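Local coordinates for protein tumour necrosis factor receptor (Ectromelia virus, PDB 3ON9) that sequesters chemokines and probably binds host TNF outside the cell to blunt immune defence, and is represented here by its SECRET domain, at residues Ser8-Glu12 / Ser65-Thr69; Thr41-Cys47 / Gln80-Glu86; His109-Val113 / Val125-Tyr129. All coordinates share one frame; numbering follows the deposited sequence. Where two conformers were deposited one is given.

The three contacts build the beta-sandwich of the SECRET domain. Contact 1 pairs strands 8-16 and 62-69 in one sheet; contact 2 pairs strands 38-45 and 82-89 in the other; contact 3 spans the two, setting strand 110-116 against strand 122-130. Their centres lie about 8 to 11 Å apart. F67 packs on L42 and I83 on Y129 through the core, while contacts 1 and 3 join chiefly within a sheet, where backbone bonds tie strand 8-16 to strand 122-130; others tie strand 82-89 to strand 110-116. Along the chain the segments of contacts 1 and 2 alternate, whereas contact 3 follows both, so residues distant in sequence are drawn into one compact domain.

Contact 1 (Ser8-Glu12 / Ser65-Thr69); sequences SIDVE and SGFFT
T69 crosses I9 at a slant and gives it both a polar and an apolar branch. With OG1 poised between its own backbone N and carbonyl carbon (chi1 68°), the hydroxyl accepts an almost straight bond from I9 N, 3.0 Å to OG1, and CG2 is left to rest on I9 CB at 3.7 Å. A threonine suits the place because one branch stands in for a backbone acceptor while the other meets the isoleucine. T69 N returns a bond to I9 O, and a water joins S8 OG to T69 O.

Further along, V11 and F67 form an antiparallel hydrogen-bonded pair, V11 N reaching F67 O at 2.8 Å and F67 N reaching V11 O at 2.9 Å. Their side chains share one sheet face, where V11 CG1 lies obliquely 4.3 Å from F67 CD2. Beyond them G66 CA lies 4.2 Å from E12 CA in a non-hydrogen-bonded pair; V11 O crowds the place a side chain would take, so glycine suits the site.

Strand 8-16 is thus held between strand 62-69 and strand 122-130, while F67 reaches across the sandwich to I33, I40 and L42 of the other sheet, and F51 of strand 51-59 packs on I9, F67 and T69.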
loop_
_atom_site.group_PDB
_atom_site.type_symbol
_atom_site.label_atom_id
_atom_site.label_comp_id
_atom_site.label_asym_id
_atom_site.label_seq_id
_atom_site.Cartn_x
_atom_site.Cartn_y
_atom_site.Cartn_z
ATOM N N SER A 8 -9.862 4.404 -9.015
ATOM C CA SER A 8 -8.828 4.883 -8.105
ATOM C C SER A 8 -8.368 3.753 -7.196
ATOM O O SER A 8 -9.198 3.046 -6.634
ATOM C CB SER A 8 -9.398 6.005 -7.230
ATOM O OG SER A 8 -8.473 6.398 -6.229
ATOM N N ILE A 9 -7.053 3.581 -7.057
ATOM C CA ILE A 9 -6.505 2.639 -6.083
ATOM C C ILE A 9 -5.511 3.381 -5.206
ATOM O O ILE A 9 -4.642 4.102 -5.705
ATOM C CB ILE A 9 -5.777 1.424 -6.722
ATOM C CG1 ILE A 9 -6.600 0.806 -7.848
ATOM C CG2 ILE A 9 -5.506 0.354 -5.661
ATOM C CD1 ILE A 9 -5.890 -0.353 -8.559
ATOM N N ASP A 10 -5.659 3.184 -3.899
ATOM C CA ASP A 10 -4.833 3.805 -2.884
ATOM C C ASP A 10 -4.257 2.661 -2.067
ATOM O O ASP A 10 -4.986 1.769 -1.642
ATOM C CB ASP A 10 -5.715 4.730 -2.026
ATOM C CG ASP A 10 -5.129 5.014 -0.655
ATOM O OD1 ASP A 10 -4.329 5.962 -0.543
ATOM O OD2 ASP A 10 -5.497 4.297 0.305
ATOM N N VAL A 11 -2.938 2.648 -1.907
ATOM C CA VAL A 11 -2.279 1.664 -1.070
ATOM C C VAL A 11 -1.507 2.423 -0.003
ATOM O O VAL A 11 -0.721 3.307 -0.324
ATOM C CB VAL A 11 -1.322 0.770 -1.901
ATOM C CG1 VAL A 11 -0.597 -0.214 -0.990
ATOM C CG2 VAL A 11 -2.096 0.027 -2.980
ATOM N N GLU A 12 -1.763 2.102 1.265
ATOM C CA GLU A 12 -1.090 2.748 2.384
ATOM C C GLU A 12 -0.409 1.702 3.231
ATOM O O GLU A 12 -0.988 0.654 3.513
ATOM C CB GLU A 12 -2.088 3.486 3.276
ATOM C CG GLU A 12 -2.886 4.554 2.577
ATOM C CD GLU A 12 -4.150 4.906 3.346
ATOM O OE1 GLU A 12 -4.043 5.365 4.508
ATOM O OE2 GLU A 12 -5.249 4.713 2.787
ATOM N N SER A 65 3.440 5.545 4.505
ATOM C CA SER A 65 3.942 5.388 3.148
ATOM C C SER A 65 2.809 4.900 2.263
ATOM O O SER A 65 1.775 4.476 2.757
ATOM C CB SER A 65 5.124 4.405 3.120
ATOM O OG SER A 65 4.714 3.068 3.379
ATOM N N GLY A 66 2.981 4.975 0.946
ATOM C CA GLY A 66 1.927 4.465 0.094
ATOM C C GLY A 66 2.182 4.679 -1.376
ATOM O O GLY A 66 3.166 5.319 -1.756
ATOM N N PHE A 67 1.294 4.111 -2.191
ATOM C CA PHE A 67 1.292 4.301 -3.643
ATOM C C PHE A 67 -0.141 4.643 -4.046
ATOM O O PHE A 67 -1.083 4.161 -3.429
ATOM C CB PHE A 67 1.671 3.016 -4.381
ATOM C CG PHE A 67 2.931 2.345 -3.899
ATOM C CD1 PHE A 67 4.104 2.442 -4.643
ATOM C CD2 PHE A 67 2.928 1.565 -2.747
ATOM C CE1 PHE A 67 5.262 1.809 -4.232
ATOM C CE2 PHE A 67 4.073 0.922 -2.322
ATOM C CZ PHE A 67 5.252 1.047 -3.067
ATOM N N PHE A 68 -0.322 5.446 -5.091
ATOM C CA PHE A 68 -1.676 5.720 -5.555
ATOM C C PHE A 68 -1.727 5.937 -7.054
ATOM O O PHE A 68 -0.714 6.233 -7.689
ATOM C CB PHE A 68 -2.272 6.928 -4.824
ATOM C CG PHE A 68 -1.490 8.190 -5.026
ATOM C CD1 PHE A 68 -1.826 9.077 -6.040
ATOM C CD2 PHE A 68 -0.412 8.481 -4.215
ATOM C CE1 PHE A 68 -1.095 10.247 -6.231
ATOM C CE2 PHE A 68 0.321 9.643 -4.392
ATOM C CZ PHE A 68 -0.020 10.527 -5.410
ATOM N N THR A 69 -2.918 5.779 -7.612
ATOM C CA THR A 69 -3.100 5.852 -9.050
ATOM C C THR A 69 -3.674 7.173 -9.500
ATOM O O THR A 69 -4.232 7.940 -8.726
ATOM C CB THR A 69 -4.104 4.784 -9.539
ATOM O OG1 THR A 69 -5.418 5.101 -9.042
ATOM C CG2 THR A 69 -3.708 3.415 -9.062
HETATM O O HOH W 1 -6.413 7.803 -7.058
#

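Contact 2 (Thr41-Cys47 / Gln80-Glu86)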
loop_
_atom_site.group_PDB
_atom_site.type_symbol
_atom_site.label_atom_id
_atom_site.label_comp_id
_atom_site.label_asym_id
_atom_site.label_seq_id
_atom_site.Cartn_x
_atom_site.Cartn_y
_atom_site.Cartn_z
ATOM N N THR A 41 7.220 -3.626 -1.954
ATOM C CA THR A 41 7.077 -3.967 -3.372
ATOM C C THR A 41 5.610 -4.204 -3.717
ATOM O O THR A 41 4.931 -5.045 -3.113
ATOM C CB THR A 41 7.903 -5.224 -3.736
ATOM O OG1 THR A 41 9.278 -5.000 -3.405
ATOM C CG2 THR A 41 7.779 -5.560 -5.228
ATOM N N LEU A 42 5.128 -3.434 -4.687
ATOM C CA LEU A 42 3.749 -3.489 -5.134
ATOM C C LEU A 42 3.622 -3.941 -6.590
ATOM O O LEU A 42 4.225 -3.352 -7.482
ATOM C CB LEU A 42 3.125 -2.097 -5.013
ATOM C CG LEU A 42 1.801 -1.881 -5.748
ATOM C CD1 LEU A 42 0.646 -2.624 -5.086
ATOM C CD2 LEU A 42 1.520 -0.393 -5.826
ATOM N N THR A 43 2.819 -4.965 -6.832
ATOM C CA THR A 43 2.398 -5.269 -8.205
ATOM C C THR A 43 0.889 -5.068 -8.372
ATOM O O THR A 43 0.134 -4.982 -7.402
ATOM C CB THR A 43 2.823 -6.672 -8.686
ATOM O OG1 THR A 43 2.154 -7.675 -7.921
ATOM C CG2 THR A 43 4.336 -6.861 -8.561
ATOM N N HIS A 44 0.457 -4.985 -9.620
ATOM C CA HIS A 44 -0.893 -4.541 -9.922
ATOM C C HIS A 44 -1.338 -5.089 -11.264
ATOM O O HIS A 44 -1.924 -4.367 -12.077
ATOM C CB HIS A 44 -0.915 -3.018 -9.940
ATOM C CG HIS A 44 0.167 -2.425 -10.785
ATOM N ND1 HIS A 44 1.386 -2.021 -10.278
ATOM C CD2 HIS A 44 0.224 -2.214 -12.122
ATOM C CE1 HIS A 44 2.141 -1.570 -11.267
ATOM N NE2 HIS A 44 1.458 -1.672 -12.395
ATOM N N GLU A 45 -1.067 -6.371 -11.495
ATOM C CA GLU A 45 -1.393 -7.000 -12.775
ATOM C C GLU A 45 -2.890 -6.960 -13.064
ATOM O O GLU A 45 -3.706 -7.291 -12.206
ATOM C CB GLU A 45 -0.883 -8.445 -12.834
ATOM C CG GLU A 45 -1.184 -9.134 -14.169
ATOM C CD GLU A 45 -0.496 -10.477 -14.323
ATOM O OE1 GLU A 45 0.175 -10.913 -13.372
ATOM O OE2 GLU A 45 -0.624 -11.100 -15.397
ATOM N N ASP A 46 -3.235 -6.550 -14.288
ATOM C CA ASP A 46 -4.619 -6.488 -14.766
ATOM C C ASP A 46 -5.457 -5.399 -14.084
ATOM O O ASP A 46 -6.686 -5.367 -14.235
ATOM C CB ASP A 46 -5.308 -7.857 -14.677
ATOM C CG ASP A 46 -4.721 -8.865 -15.645
ATOM O OD1 ASP A 46 -4.331 -8.459 -16.755
ATOM O OD2 ASP A 46 -4.639 -10.059 -15.303
ATOM N N CYS A 47 -4.794 -4.505 -13.352
ATOM C CA CYS A 47 -5.459 -3.329 -12.786
ATOM C C CYS A 47 -5.299 -2.200 -13.794
ATOM O O CYS A 47 -4.188 -1.885 -14.190
ATOM C CB CYS A 47 -4.804 -2.907 -11.469
ATOM S SG CYS A 47 -4.717 -4.222 -10.249
ATOM N N GLN A 80 -9.241 -8.792 -14.208
ATOM C CA GLN A 80 -9.355 -8.911 -12.758
ATOM C C GLN A 80 -8.131 -8.320 -12.063
ATOM O O GLN A 80 -7.049 -8.888 -12.114
ATOM C CB GLN A 80 -9.543 -10.376 -12.352
ATOM C CG GLN A 80 -10.789 -11.052 -12.930
ATOM C CD GLN A 80 -12.093 -10.365 -12.528
ATOM O OE1 GLN A 80 -12.346 -10.117 -11.346
ATOM N NE2 GLN A 80 -12.928 -10.062 -13.518
ATOM N N CYS A 81 -8.309 -7.163 -11.435
ATOM C CA CYS A 81 -7.211 -6.451 -10.789
ATOM C C CYS A 81 -6.629 -7.276 -9.639
ATOM O O CYS A 81 -7.365 -7.770 -8.783
ATOM C CB CYS A 81 -7.720 -5.104 -10.279
ATOM S SG CYS A 81 -6.529 -4.136 -9.306
ATOM N N LYS A 82 -5.311 -7.459 -9.650
ATOM C CA LYS A 82 -4.623 -8.205 -8.601
ATOM C C LYS A 82 -3.553 -7.312 -7.972
ATOM O O LYS A 82 -2.571 -6.958 -8.626
ATOM C CB LYS A 82 -3.999 -9.485 -9.190
ATOM C CG LYS A 82 -5.025 -10.448 -9.801
ATOM C CD LYS A 82 -4.370 -11.526 -10.684
ATOM C CE LYS A 82 -4.187 -11.045 -12.115
ATOM N NZ LYS A 82 -5.480 -11.003 -12.866
ATOM N N ILE A 83 -3.753 -6.932 -6.710
ATOM C CA ILE A 83 -2.777 -6.121 -5.986
ATOM C C ILE A 83 -1.970 -7.021 -5.062
ATOM O O ILE A 83 -2.532 -7.662 -4.173
ATOM C CB ILE A 83 -3.465 -5.028 -5.149
ATOM C CG1 ILE A 83 -4.159 -4.007 -6.058
ATOM C CG2 ILE A 83 -2.464 -4.337 -4.234
ATOM C CD1 ILE A 83 -3.203 -3.113 -6.854
ATOM N N ASN A 84 -0.662 -7.098 -5.283
ATOM C CA ASN A 84 0.220 -7.823 -4.371
ATOM C C ASN A 84 1.176 -6.850 -3.723
ATOM O O ASN A 84 1.707 -5.953 -4.374
ATOM C CB ASN A 84 1.029 -8.912 -5.089
ATOM C CG ASN A 84 0.159 -10.030 -5.635
ATOM O OD1 ASN A 84 -0.900 -10.349 -5.074
ATOM N ND2 ASN A 84 0.611 -10.646 -6.727
ATOM N N LEU A 85 1.416 -7.039 -2.438
ATOM C CA LEU A 85 2.265 -6.137 -1.691
ATOM C C LEU A 85 3.131 -6.964 -0.769
ATOM O O LEU A 85 2.631 -7.838 -0.075
ATOM C CB LEU A 85 1.379 -5.223 -0.844
ATOM C CG LEU A 85 2.013 -3.997 -0.220
ATOM C CD1 LEU A 85 2.472 -3.016 -1.318
ATOM C CD2 LEU A 85 1.014 -3.328 0.721
ATOM N N GLU A 86 4.430 -6.694 -0.771
ATOM C CA GLU A 86 5.352 -7.376 0.121
ATOM C C GLU A 86 6.170 -6.348 0.875
ATOM O O GLU A 86 6.697 -5.402 0.281
ATOM C CB GLU A 86 6.287 -8.292 -0.682
ATOM C CG GLU A 86 7.394 -8.930 0.156
ATOM C CD GLU A 86 8.591 -9.367 -0.687
ATOM O OE1 GLU A 86 8.681 -10.577 -0.997
ATOM O OE2 GLU A 86 9.427 -8.505 -1.055
HETATM O O HOH W 2 9.735 -5.879 -0.937
HETATM O O HOH W 3 -0.251 -8.206 -9.297
HETATM O O HOH W 4 -7.875 -10.989 -15.559
#
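The flat carboxylate of D46 is met at its rim by K82, whose NZ sits 2.7 Å from OD2 on the anti lone pair, the one turned away from the other oxygen. This salt bridge depends on the bends late in the lysine chain (chi3 -87°, chi4 -74°), which curl the ammonium back so that it also donates to Q80 O. Two bonds therefore grip NZ, and a long, flexible lysine is well suited to tying the turn to the loop that leads into its own strand. The imidazole of H44, also flat, leads away from the partner strand and meets the ring of F51; only its CB touches I83, at CD1.

D46 lies within a type II turn from H44 to C47, closed by C47 N on H44 O. C47, which ends that turn, is joined to C81 by a disulfide, SG to SG 2.0 Å, with chi3 of 85°, near the relaxed value for such a bridge. The apolar sulfur of C47 also packs on I83 CD1 at 3.9 Å.

Between strands, T41 pairs with E86 and T43 with N84 through two backbone bonds each. L42 and I83 cross on the inner face, CD1 to CG2 3.7 Å, and L42 CB adds L85 CD1 at 3.9 Å: branched apolar residues for the core. On the other face, T43 OG1 shares a water with E45 N and K82 O.

The result is an antiparallel strand pair with one largely apolar and one polar face, as expected in a beta-sandwich, secured by a disulfide where the strands give way to loops.

Contact 3 (His109-Val113 / Val125-Tyr129)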
loop_
_atom_site.group_PDB
_atom_site.type_symbol
_atom_site.label_atom_id
_atom_site.label_comp_id
_atom_site.label_asym_id
_atom_site.label_seq_id
_atom_site.Cartn_x
_atom_site.Cartn_y
_atom_site.Cartn_z
ATOM N N HIS A 109 -11.892 -7.391 -7.182
ATOM C CA HIS A 109 -10.445 -7.232 -7.097
ATOM C C HIS A 109 -9.923 -8.316 -6.157
ATOM O O HIS A 109 -10.679 -8.861 -5.356
ATOM C CB HIS A 109 -10.084 -5.836 -6.572
ATOM C CG HIS A 109 -10.939 -5.396 -5.429
ATOM N ND1 HIS A 109 -10.755 -5.863 -4.142
ATOM C CD2 HIS A 109 -12.012 -4.573 -5.380
ATOM C CE1 HIS A 109 -11.668 -5.333 -3.350
ATOM N NE2 HIS A 109 -12.455 -4.555 -4.079
ATOM N N SER A 110 -8.640 -8.647 -6.272
ATOM C CA SER A 110 -8.029 -9.633 -5.381
ATOM C C SER A 110 -6.775 -8.988 -4.841
ATOM O O SER A 110 -6.145 -8.190 -5.539
ATOM C CB SER A 110 -7.643 -10.894 -6.156
ATOM O OG SER A 110 -8.727 -11.378 -6.928
ATOM N N GLU A 111 -6.412 -9.311 -3.611
ATOM C CA GLU A 111 -5.185 -8.754 -3.061
ATOM C C GLU A 111 -4.497 -9.710 -2.089
ATOM O O GLU A 111 -5.144 -10.543 -1.445
ATOM C CB GLU A 111 -5.426 -7.363 -2.451
ATOM C CG GLU A 111 -6.596 -7.223 -1.504
ATOM C CD GLU A 111 -7.966 -7.296 -2.173
ATOM O OE1 GLU A 111 -8.211 -6.656 -3.227
ATOM O OE2 GLU A 111 -8.811 -8.011 -1.625
ATOM N N THR A 112 -3.170 -9.616 -2.044
ATOM C CA THR A 112 -2.377 -10.358 -1.068
ATOM C C THR A 112 -1.341 -9.430 -0.483
ATOM O O THR A 112 -0.770 -8.585 -1.188
ATOM C CB THR A 112 -1.662 -11.584 -1.661
ATOM O OG1 THR A 112 -0.515 -11.167 -2.423
ATOM C CG2 THR A 112 -2.618 -12.393 -2.520
ATOM N N VAL A 113 -1.117 -9.580 0.815
ATOM C CA VAL A 113 -0.147 -8.785 1.538
ATOM C C VAL A 113 0.741 -9.739 2.306
ATOM O O VAL A 113 0.252 -10.604 3.044
ATOM C CB VAL A 113 -0.829 -7.821 2.517
ATOM C CG1 VAL A 113 0.216 -7.140 3.398
ATOM C CG2 VAL A 113 -1.674 -6.799 1.743
ATOM N N VAL A 125 -1.697 -2.126 6.709
ATOM C CA VAL A 125 -1.830 -1.954 5.273
ATOM C C VAL A 125 -3.291 -1.685 4.931
ATOM O O VAL A 125 -4.194 -2.336 5.461
ATOM C CB VAL A 125 -1.348 -3.206 4.530
ATOM C CG1 VAL A 125 -1.636 -3.090 3.040
ATOM C CG2 VAL A 125 0.138 -3.385 4.774
ATOM N N TYR A 126 -3.521 -0.700 4.069
ATOM C CA TYR A 126 -4.842 -0.478 3.501
ATOM C C TYR A 126 -4.751 -0.471 1.989
ATOM O O TYR A 126 -3.937 0.247 1.415
ATOM C CB TYR A 126 -5.439 0.847 3.977
ATOM C CG TYR A 126 -5.392 1.053 5.472
ATOM C CD1 TYR A 126 -6.423 0.609 6.299
ATOM C CD2 TYR A 126 -4.313 1.693 6.058
ATOM C CE1 TYR A 126 -6.360 0.805 7.681
ATOM C CE2 TYR A 126 -4.247 1.889 7.429
ATOM C CZ TYR A 126 -5.264 1.451 8.227
ATOM O OH TYR A 126 -5.165 1.674 9.591
ATOM N N ILE A 127 -5.588 -1.279 1.355
ATOM C CA ILE A 127 -5.722 -1.245 -0.100
ATOM C C ILE A 127 -7.151 -0.804 -0.375
ATOM O O ILE A 127 -8.100 -1.482 0.012
ATOM C CB ILE A 127 -5.465 -2.619 -0.711
ATOM C CG1 ILE A 127 -4.051 -3.076 -0.343
ATOM C CG2 ILE A 127 -5.624 -2.550 -2.247
ATOM C CD1 ILE A 127 -3.755 -4.516 -0.675
ATOM N N VAL A 128 -7.294 0.344 -1.025
ATOM C CA VAL A 128 -8.588 1.011 -1.120
ATOM C C VAL A 128 -8.947 1.257 -2.571
ATOM O O VAL A 128 -8.218 1.945 -3.295
ATOM C CB VAL A 128 -8.562 2.341 -0.356
ATOM C CG1 VAL A 128 -9.920 3.029 -0.434
ATOM C CG2 VAL A 128 -8.177 2.091 1.101
ATOM N N TYR A 129 -10.056 0.670 -2.996
ATOM C CA TYR A 129 -10.552 0.854 -4.344
ATOM C C TYR A 129 -11.763 1.767 -4.292
ATOM O O TYR A 129 -12.712 1.521 -3.524
ATOM C CB TYR A 129 -10.974 -0.485 -4.925
ATOM C CG TYR A 129 -9.945 -1.585 -4.859
ATOM C CD1 TYR A 129 -9.163 -1.888 -5.964
ATOM C CD2 TYR A 129 -9.763 -2.342 -3.694
ATOM C CE1 TYR A 129 -8.239 -2.902 -5.922
ATOM C CE2 TYR A 129 -8.832 -3.368 -3.649
ATOM C CZ TYR A 129 -8.076 -3.644 -4.773
ATOM O OH TYR A 129 -7.160 -4.665 -4.762
#
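H109 lays its imidazole over one face of the Y129 ring in a face-to-face stack, centroids 3.6 Å apart and planes only 12° from parallel, with H109 CG above the middle of the phenol ring. The histidine CB joins in as a CH-pi contact. Both rings are anchored to one oxygen: E111 OE1 accepts from H109 ND1 at 2.8 Å on its syn side, slightly out of the carboxylate plane, and from Y129 OH at 2.7 Å on its anti lone pair. The glutamate gets there by a bend at chi2 (-71°), which folds the carboxylate back toward H109. H109 NE2 donates in turn to D140, so an imidazole bonded to two acids would tend to carry a positive charge. The hydroxyl of the buried Y129 has an acceptor, and the shared oxygen, with the stack, sets how the imidazole is turned.

Toward the other end the packing is apolar and less close. V113 and V125 meet tip to tip, CG2 to CG1 3.9 Å, while I127 slides past in the opposite direction, its CD1 3.7 Å from E111 CB and 3.9 Å from V113 CG2. Branched and apolar, V113, V125 and I127 suit this buried space between sheets. In contrast, S110 and T112 point away from strand 122-130 on the exposed outer side, which suits small polar side chains; T112 OG1 also has a partner in N84.

With strand axes 9.5 Å apart and no backbone bonds joining the two strands, this is face-to-face packing of the two sheets of a beta-sandwich, with a histidine-tyrosine stack on a shared carboxylate at one end.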